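Local coordinates for protein enoyl-CoA hydratase subunit I (Geobacillus kaustophilus, PDB 2QQ3) that probably acts as a hydro-lyase of the enoyl-CoA hydratase/isomerase family, adding water to enoyl-CoA thioesters, at residues S2-I7 with I37-E42; R51-T56 with V94-I99; F62-D67 with N103-G108. All coordinates share one frame; numbering follows the deposited sequence.

Contact 1: S2-I7 with I37-E42; sequences SEFVSI and IVAAVE
Ile37 O receives the N-H of Val41 at 2.8 Å, an ordinary bond of helix 31-46, and the turn it closes presents Ile37, Ala39 and Ala40 to Phe4 and Ile7 of the N-terminal arm. The side chains that meet between 2-7 and 37-42 do so through carbon atoms alone. Ile7 does most of the reaching: its CD1 comes to 3.8 Å from Ala40 CB and lies against the helix backbone too, 3.9 Å from Ile37 N. The branch carrying that methyl gets there because CG1 stands between the backbone N and the carbonyl carbon (chi1 65°), while the outer bond is extended. The other branch of Ile7, CG2, runs up to Ile37 CG1 at 4.1 Å, and the two isoleucines pass each other at a slant.

The same CD1 methyl of Ile7 also covers one face of the Phe4 ring, 4.0 Å above its plane and over its centre, so that methyl, ring and Ala40 CB meet in one triangle. Phe4 offers its far end to the helix: CZ lies 4.0 Å from Ala40 CB, and Ala39 CB sits at the ring edge, near the ring plane. Ala40 CB is thus shared by the phenyl ring and the isoleucine methyl, and the small side chain probably helps both to approach the helix.

The arm's polar backbone is looked after one turn earlier. The carboxylate of Glu36 takes a hydrogen bond from Ser6 N and a weak one from Val5 N. Behind the contact, Leu20 touches both isoleucines and Ile18 touches Ala40, so the apolar cluster continues onto strand 15-20. Helix 31-46 packs on the sheet of the crotonase fold here, and the N-terminal arm lies against the helix just before strand 7-12, outermost in this chain, begins.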
loop_
_atom_site.group_PDB
_atom_site.type_symbol
_atom_site.label_atom_id
_atom_site.label_comp_id
_atom_site.label_asym_id
_atom_site.label_seq_id
_atom_site.Cartn_x
_atom_site.Cartn_y
_atom_site.Cartn_z
ATOM N N SER C 2 38.198 -21.620 -1.308
ATOM C CA SER C 2 38.710 -21.565 0.091
ATOM C C SER C 2 38.547 -20.171 0.678
ATOM O O SER C 2 38.907 -19.926 1.831
ATOM C CB SER C 2 40.188 -21.960 0.132
ATOM O OG SER C 2 40.968 -21.107 -0.686
ATOM N N GLU C 3 38.008 -19.255 -0.120
ATOM C CA GLU C 3 37.812 -17.894 0.349
ATOM C C GLU C 3 36.495 -17.771 1.109
ATOM O O GLU C 3 35.546 -17.130 0.657
ATOM C CB GLU C 3 37.852 -16.908 -0.819
ATOM C CG GLU C 3 38.202 -15.492 -0.397
ATOM C CD GLU C 3 38.341 -14.548 -1.575
ATOM O OE1 GLU C 3 37.330 -14.306 -2.267
ATOM O OE2 GLU C 3 39.463 -14.051 -1.809
ATOM N N PHE C 4 36.459 -18.432 2.261
ATOM C CA PHE C 4 35.330 -18.430 3.187
ATOM C C PHE C 4 35.990 -18.690 4.527
ATOM O O PHE C 4 36.298 -19.836 4.860
ATOM C CB PHE C 4 34.331 -19.557 2.896
ATOM C CG PHE C 4 33.228 -19.176 1.943
ATOM C CD1 PHE C 4 32.777 -17.863 1.859
ATOM C CD2 PHE C 4 32.620 -20.142 1.148
ATOM C CE1 PHE C 4 31.736 -17.518 0.997
ATOM C CE2 PHE C 4 31.579 -19.805 0.285
ATOM C CZ PHE C 4 31.137 -18.489 0.211
ATOM N N VAL C 5 36.224 -17.629 5.289
ATOM C CA VAL C 5 36.875 -17.772 6.579
ATOM C C VAL C 5 35.902 -17.733 7.749
ATOM O O VAL C 5 36.314 -17.865 8.901
ATOM C CB VAL C 5 37.937 -16.666 6.786
ATOM C CG1 VAL C 5 38.924 -16.675 5.637
ATOM C CG2 VAL C 5 37.267 -15.309 6.905
ATOM N N SER C 6 34.614 -17.560 7.464
ATOM C CA SER C 6 33.625 -17.492 8.535
ATOM C C SER C 6 32.518 -18.530 8.441
ATOM O O SER C 6 31.730 -18.681 9.375
ATOM C CB SER C 6 33.011 -16.097 8.581
ATOM O OG SER C 6 34.024 -15.124 8.728
ATOM N N ILE C 7 32.447 -19.230 7.314
ATOM C CA ILE C 7 31.432 -20.258 7.131
ATOM C C ILE C 7 31.998 -21.456 6.385
ATOM O O ILE C 7 33.115 -21.412 5.869
ATOM C CB ILE C 7 30.197 -19.725 6.350
ATOM C CG1 ILE C 7 30.589 -19.334 4.923
ATOM C CG2 ILE C 7 29.617 -18.511 7.059
ATOM C CD1 ILE C 7 29.399 -18.982 4.064
ATOM N N ILE C 37 27.690 -15.436 4.030
ATOM C CA ILE C 37 26.444 -16.194 4.042
ATOM C C ILE C 37 25.664 -15.909 2.762
ATOM O O ILE C 37 25.213 -16.830 2.077
ATOM C CB ILE C 37 25.558 -15.819 5.257
ATOM C CG1 ILE C 37 26.240 -16.259 6.557
ATOM C CG2 ILE C 37 24.188 -16.489 5.126
ATOM C CD1 ILE C 37 25.558 -15.759 7.827
ATOM N N VAL C 38 25.516 -14.627 2.437
ATOM C CA VAL C 38 24.783 -14.234 1.235
ATOM C C VAL C 38 25.409 -14.817 -0.037
ATOM O O VAL C 38 24.694 -15.308 -0.912
ATOM C CB VAL C 38 24.703 -12.693 1.102
ATOM C CG1 VAL C 38 24.002 -12.317 -0.192
ATOM C CG2 VAL C 38 23.945 -12.108 2.290
ATOM N N ALA C 39 26.736 -14.769 -0.141
ATOM C CA ALA C 39 27.408 -15.315 -1.319
ATOM C C ALA C 39 27.110 -16.809 -1.461
ATOM O O ALA C 39 26.777 -17.285 -2.543
ATOM C CB ALA C 39 28.914 -15.089 -1.223
ATOM N N ALA C 40 27.225 -17.545 -0.364
ATOM C CA ALA C 40 26.971 -18.980 -0.388
ATOM C C ALA C 40 25.498 -19.288 -0.655
ATOM O O ALA C 40 25.177 -20.202 -1.418
ATOM C CB ALA C 40 27.417 -19.614 0.931
ATOM N N VAL C 41 24.594 -18.534 -0.034
ATOM C CA VAL C 41 23.180 -18.791 -0.262
ATOM C C VAL C 41 22.802 -18.500 -1.710
ATOM O O VAL C 41 22.057 -19.260 -2.325
ATOM C CB VAL C 41 22.286 -17.943 0.665
ATOM C CG1 VAL C 41 20.826 -18.127 0.285
ATOM C CG2 VAL C 41 22.497 -18.360 2.105
ATOM N N GLU C 42 23.312 -17.401 -2.258
ATOM C CA GLU C 42 22.985 -17.051 -3.637
ATOM C C GLU C 42 23.530 -18.086 -4.617
ATOM O O GLU C 42 22.907 -18.363 -5.645
ATOM C CB GLU C 42 23.514 -15.653 -3.991
ATOM C CG GLU C 42 22.904 -14.528 -3.157
ATOM C CD GLU C 42 23.208 -13.144 -3.712
ATOM O OE1 GLU C 42 24.304 -12.950 -4.276
ATOM O OE2 GLU C 42 22.352 -12.243 -3.571
#

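Contact 2: R51-T56 with V94-I99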
loop_
_atom_site.group_PDB
_atom_site.type_symbol
_atom_site.label_atom_id
_atom_site.label_comp_id
_atom_site.label_asym_id
_atom_site.label_seq_id
_atom_site.Cartn_x
_atom_site.Cartn_y
_atom_site.Cartn_z
ATOM N N ARG C 51 17.930 -27.949 -4.267
ATOM C CA ARG C 51 16.511 -27.645 -4.125
ATOM C C ARG C 51 16.108 -27.097 -2.755
ATOM O O ARG C 51 15.002 -26.571 -2.595
ATOM C CB ARG C 51 15.682 -28.898 -4.432
ATOM C CG ARG C 51 15.800 -29.402 -5.866
ATOM C CD ARG C 51 14.794 -30.511 -6.127
ATOM N NE ARG C 51 14.809 -30.976 -7.512
ATOM C CZ ARG C 51 13.959 -31.875 -8.009
ATOM N NH1 ARG C 51 13.020 -32.409 -7.236
ATOM N NH2 ARG C 51 14.043 -32.239 -9.282
ATOM N N VAL C 52 16.990 -27.234 -1.771
ATOM C CA VAL C 52 16.713 -26.762 -0.414
ATOM C C VAL C 52 18.020 -26.350 0.247
ATOM O O VAL C 52 19.044 -27.017 0.078
ATOM C CB VAL C 52 16.064 -27.874 0.453
ATOM C CG1 VAL C 52 15.818 -27.361 1.859
ATOM C CG2 VAL C 52 14.760 -28.335 -0.171
ATOM N N ILE C 53 17.979 -25.257 1.001
ATOM C CA ILE C 53 19.156 -24.738 1.691
ATOM C C ILE C 53 18.954 -24.807 3.206
ATOM O O ILE C 53 17.895 -24.452 3.717
ATOM C CB ILE C 53 19.418 -23.265 1.292
ATOM C CG1 ILE C 53 19.671 -23.175 -0.216
ATOM C CG2 ILE C 53 20.593 -22.706 2.083
ATOM C CD1 ILE C 53 19.835 -21.751 -0.728
ATOM N N VAL C 54 19.981 -25.256 3.917
ATOM C CA VAL C 54 19.911 -25.370 5.367
ATOM C C VAL C 54 20.994 -24.529 6.024
ATOM O O VAL C 54 22.174 -24.644 5.686
ATOM C CB VAL C 54 20.086 -26.841 5.824
ATOM C CG1 VAL C 54 20.275 -26.905 7.339
ATOM C CG2 VAL C 54 18.870 -27.659 5.414
ATOM N N LEU C 55 20.585 -23.678 6.956
ATOM C CA LEU C 55 21.527 -22.838 7.683
ATOM C C LEU C 55 21.595 -23.349 9.113
ATOM O O LEU C 55 20.565 -23.675 9.704
ATOM C CB LEU C 55 21.058 -21.380 7.715
ATOM C CG LEU C 55 20.726 -20.636 6.417
ATOM C CD1 LEU C 55 20.379 -19.190 6.755
ATOM C CD2 LEU C 55 21.907 -20.678 5.464
ATOM N N THR C 56 22.802 -23.424 9.665
ATOM C CA THR C 56 22.975 -23.857 11.050
ATOM C C THR C 56 24.319 -23.361 11.566
ATOM O O THR C 56 25.148 -22.879 10.791
ATOM C CB THR C 56 22.900 -25.398 11.193
ATOM O OG1 THR C 56 22.689 -25.736 12.572
ATOM C CG2 THR C 56 24.197 -26.055 10.711
ATOM N N VAL C 94 15.825 -14.709 -1.773
ATOM C CA VAL C 94 16.275 -16.013 -2.250
ATOM C C VAL C 94 15.038 -16.856 -2.545
ATOM O O VAL C 94 14.194 -17.050 -1.676
ATOM C CB VAL C 94 17.130 -16.740 -1.197
ATOM C CG1 VAL C 94 17.353 -18.180 -1.621
ATOM C CG2 VAL C 94 18.464 -16.030 -1.036
ATOM N N LYS C 95 14.933 -17.372 -3.764
ATOM C CA LYS C 95 13.758 -18.153 -4.124
ATOM C C LYS C 95 13.774 -19.615 -3.697
ATOM O O LYS C 95 12.723 -20.225 -3.546
ATOM C CB LYS C 95 13.495 -18.044 -5.627
ATOM C CG LYS C 95 13.116 -16.626 -6.059
ATOM C CD LYS C 95 12.452 -16.616 -7.432
ATOM C CE LYS C 95 12.210 -15.197 -7.922
ATOM N NZ LYS C 95 11.291 -14.435 -7.035
ATOM N N THR C 96 14.960 -20.172 -3.493
ATOM C CA THR C 96 15.070 -21.562 -3.072
ATOM C C THR C 96 14.581 -21.711 -1.633
ATOM O O THR C 96 14.834 -20.842 -0.795
ATOM C CB THR C 96 16.540 -22.039 -3.148
ATOM O OG1 THR C 96 16.975 -22.012 -4.512
ATOM C CG2 THR C 96 16.684 -23.450 -2.600
ATOM N N PRO C 97 13.848 -22.798 -1.331
ATOM C CA PRO C 97 13.367 -22.985 0.043
ATOM C C PRO C 97 14.551 -22.951 1.012
ATOM O O PRO C 97 15.601 -23.545 0.743
ATOM C CB PRO C 97 12.700 -24.354 -0.015
ATOM C CG PRO C 97 12.126 -24.371 -1.406
ATOM C CD PRO C 97 13.269 -23.816 -2.232
ATOM N N MET C 98 14.391 -22.242 2.124
ATOM C CA MET C 98 15.451 -22.127 3.122
ATOM C C MET C 98 14.978 -22.562 4.500
ATOM O O MET C 98 13.901 -22.170 4.951
ATOM C CB MET C 98 15.944 -20.688 3.225
ATOM C CG MET C 98 16.682 -20.176 2.015
ATOM S SD MET C 98 17.382 -18.561 2.385
ATOM C CE MET C 98 18.749 -19.045 3.429
ATOM N N ILE C 99 15.797 -23.362 5.173
ATOM C CA ILE C 99 15.458 -23.842 6.505
ATOM C C ILE C 99 16.551 -23.507 7.512
ATOM O O ILE C 99 17.734 -23.737 7.256
ATOM C CB ILE C 99 15.276 -25.368 6.526
ATOM C CG1 ILE C 99 14.195 -25.788 5.528
ATOM C CG2 ILE C 99 14.923 -25.816 7.939
ATOM C CD1 ILE C 99 14.077 -27.302 5.363
#
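Ile53 lays its CG1 against Thr96 CG2, 3.8 Å away, the two side chains crossing at about a right angle. They sit where two parallel strands of the central crotonase-fold sheet begin to pair, 52-57 beside 98-102, linked through helices 76-82 and 86-92. Three backbone bonds hold the pair: Ile53 N donates to Pro97 O, Ile99 N to Ile53 O at 2.8 Å, and Leu55 N to Ile99 O.

Side chains alternate between the two sides of the sheet. Ile53 and Met98 point to the side covered by helix 31-46, where Val41 and Phe44 meet Ile53; Val54 and Ile99 point to the other, under helix 186-197. Thr96 turns its methyl toward Ile53 with CG2 anti to the backbone N, leaving OG1 to hydrogen-bond Asp45. Pro97 sets its CD 3.3 Å from Arg51 O and packs on Trp161 of a neighbouring subunit. On the Val54 side, Val52 CG1 meets Ile99 CD1 at 3.9 Å. Met98 is bent at its last torsion (chi3 75°), which brings its CE to 3.7 Å from Leu55 CD1.

Contact 3: F62-D67 with N103-G108. With EDO (1,2-ethanediol), chain O.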
loop_
_atom_site.group_PDB
_atom_site.type_symbol
_atom_site.label_atom_id
_atom_site.label_comp_id
_atom_site.label_asym_id
_atom_site.label_seq_id
_atom_site.Cartn_x
_atom_site.Cartn_y
_atom_site.Cartn_z
ATOM N N PHE C 62 23.825 -20.776 17.363
ATOM C CA PHE C 62 23.432 -20.620 15.957
ATOM C C PHE C 62 24.182 -19.352 15.536
ATOM O O PHE C 62 25.002 -19.367 14.624
ATOM C CB PHE C 62 21.913 -20.414 15.860
ATOM C CG PHE C 62 21.402 -20.171 14.454
ATOM C CD1 PHE C 62 21.372 -21.195 13.515
ATOM C CD2 PHE C 62 20.928 -18.917 14.085
ATOM C CE1 PHE C 62 20.874 -20.972 12.226
ATOM C CE2 PHE C 62 20.430 -18.686 12.799
ATOM C CZ PHE C 62 20.404 -19.713 11.874
ATOM N N ALA C 63 23.905 -18.267 16.251
ATOM C CA ALA C 63 24.546 -16.973 16.043
ATOM C C ALA C 63 24.127 -16.101 17.223
ATOM O O ALA C 63 22.986 -15.645 17.290
ATOM C CB ALA C 63 24.091 -16.345 14.723
ATOM N N ALA C 64 25.047 -15.889 18.161
ATOM C CA ALA C 64 24.758 -15.089 19.345
ATOM C C ALA C 64 24.991 -13.609 19.106
ATOM O O ALA C 64 25.993 -13.048 19.550
ATOM C CB ALA C 64 25.607 -15.569 20.522
ATOM N N GLY C 65 24.061 -12.978 18.401
ATOM C CA GLY C 65 24.176 -11.559 18.133
ATOM C C GLY C 65 25.127 -11.210 17.010
ATOM O O GLY C 65 25.561 -12.070 16.246
ATOM N N ALA C 66 25.450 -9.925 16.922
ATOM C CA ALA C 66 26.353 -9.423 15.900
ATOM C C ALA C 66 27.701 -9.080 16.523
ATOM O O ALA C 66 27.868 -9.119 17.749
ATOM C CB ALA C 66 25.751 -8.184 15.246
ATOM N N ASP C 67 28.662 -8.749 15.672
ATOM C CA ASP C 67 29.990 -8.373 16.142
ATOM C C ASP C 67 29.835 -6.961 16.683
ATOM O O ASP C 67 29.793 -6.005 15.912
ATOM C CB ASP C 67 30.982 -8.371 14.979
ATOM C CG ASP C 67 32.410 -8.146 15.435
ATOM O OD1 ASP C 67 32.628 -7.270 16.301
ATOM O OD2 ASP C 67 33.314 -8.835 14.920
ATOM N N ASN C 103 20.529 -24.557 16.298
ATOM C CA ASN C 103 21.151 -25.435 17.284
ATOM C C ASN C 103 21.334 -24.835 18.677
ATOM O O ASN C 103 21.588 -25.562 19.639
ATOM C CB ASN C 103 22.510 -25.916 16.754
ATOM C CG ASN C 103 23.433 -24.771 16.397
ATOM O OD1 ASN C 103 23.117 -23.944 15.536
ATOM N ND2 ASN C 103 24.583 -24.710 17.063
ATOM N N GLY C 104 21.209 -23.521 18.799
ATOM C CA GLY C 104 21.376 -22.904 20.105
ATOM C C GLY C 104 20.997 -21.439 20.101
ATOM O O GLY C 104 20.032 -21.052 19.443
ATOM N N LEU C 105 21.757 -20.621 20.823
ATOM C CA LEU C 105 21.488 -19.189 20.891
ATOM C C LEU C 105 21.329 -18.544 19.517
ATOM O O LEU C 105 22.174 -18.714 18.637
ATOM C CB LEU C 105 22.613 -18.455 21.634
ATOM C CG LEU C 105 22.761 -18.580 23.154
ATOM C CD1 LEU C 105 23.972 -17.767 23.602
ATOM C CD2 LEU C 105 21.509 -18.072 23.851
ATOM N N ALA C 106 20.235 -17.810 19.349
ATOM C CA ALA C 106 19.948 -17.075 18.116
ATOM C C ALA C 106 19.446 -15.715 18.610
ATOM O O ALA C 106 18.239 -15.486 18.728
ATOM C CB ALA C 106 18.872 -17.783 17.307
ATOM N N LEU C 107 20.386 -14.823 18.908
ATOM C CA LEU C 107 20.073 -13.498 19.434
ATOM C C LEU C 107 20.412 -12.369 18.459
ATOM O O LEU C 107 21.340 -12.488 17.668
ATOM C CB LEU C 107 20.841 -13.279 20.741
ATOM C CG LEU C 107 20.784 -14.434 21.749
ATOM C CD1 LEU C 107 21.588 -14.064 22.991
ATOM C CD2 LEU C 107 19.331 -14.737 22.115
ATOM N N GLY C 108 19.665 -11.269 18.537
ATOM C CA GLY C 108 19.907 -10.140 17.654
ATOM C C GLY C 108 19.970 -10.594 16.208
ATOM O O GLY C 108 19.042 -11.231 15.713
HETATM C C1 EDO O . 24.039 -8.419 21.261
HETATM O O1 EDO O . 24.648 -9.702 21.102
HETATM C C2 EDO O . 23.198 -8.080 20.026
HETATM O O2 EDO O . 24.046 -7.944 18.883
#
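Leu105 O is gripped by two successive N-H groups, those of Phe62 at 2.9 Å and Ala63 at 3.0 Å. The second bond is nearly straight; the first is more bent, its donor tilted from the carbonyl plane. Leu107 N then returns a bond to Ala63 O, and Gly65 N makes a weak one to Leu107 O, pairing 63-64 with 105-107 in parallel. Beside this backbone, Phe62 CD2 touches Ala106 CB at 4.0 Å; chi1 of 177° carries the ring away from the backbone N and over beside that methyl.

Asn103 borders the corner where the chain turns at Phe62. Asn103 OD1 lies in plane at the ring edge, 3.4 Å from Phe62 CA, with ring and amide planes 62° apart. That oxygen accepts from Gly57 N, and ND2 bonds weakly to Ala61 O. With an alanine here, Gly57 N would probably lose its acceptor and the edge of the Phe62 ring its polar neighbour.

Farther along, Ala66 N donates to O2 of a bound ethanediol, probably from the crystallisation liquor, at 3.1 Å and almost straight (174°). Gly108 stands close by as the N-cap of helix 109-116. The arrangement is consistent with the crotonase oxyanion hole, in which a backbone N-H after such a strand and another near the start of such a helix hold the thioester oxygen.

Contact 1 closes before contact 2 opens, while contacts 2 and 3 interleave along the chain: strand 52-57 leads to 63-64, and 98-102 to 105-107. Thus two strands paired in the six-stranded sheet leave it together and pair again in the smaller four-stranded one. Centres of contacts 1 and 2 are about 14 Å apart, bridged by Val41 of helix 31-46, which packs on Val94, Ile53, Met98 and Leu55. Contact 3 lies about 19 Å from contact 2, centre to centre, yet Phe62 CE1 touches Leu55 O and Thr56 CA. Contacts 1 and 3 do not touch. Contact 2, in the buried sheet, thus lies between helix 31-46, which carries the N-terminal arm, and the region that probably forms the oxyanion hole.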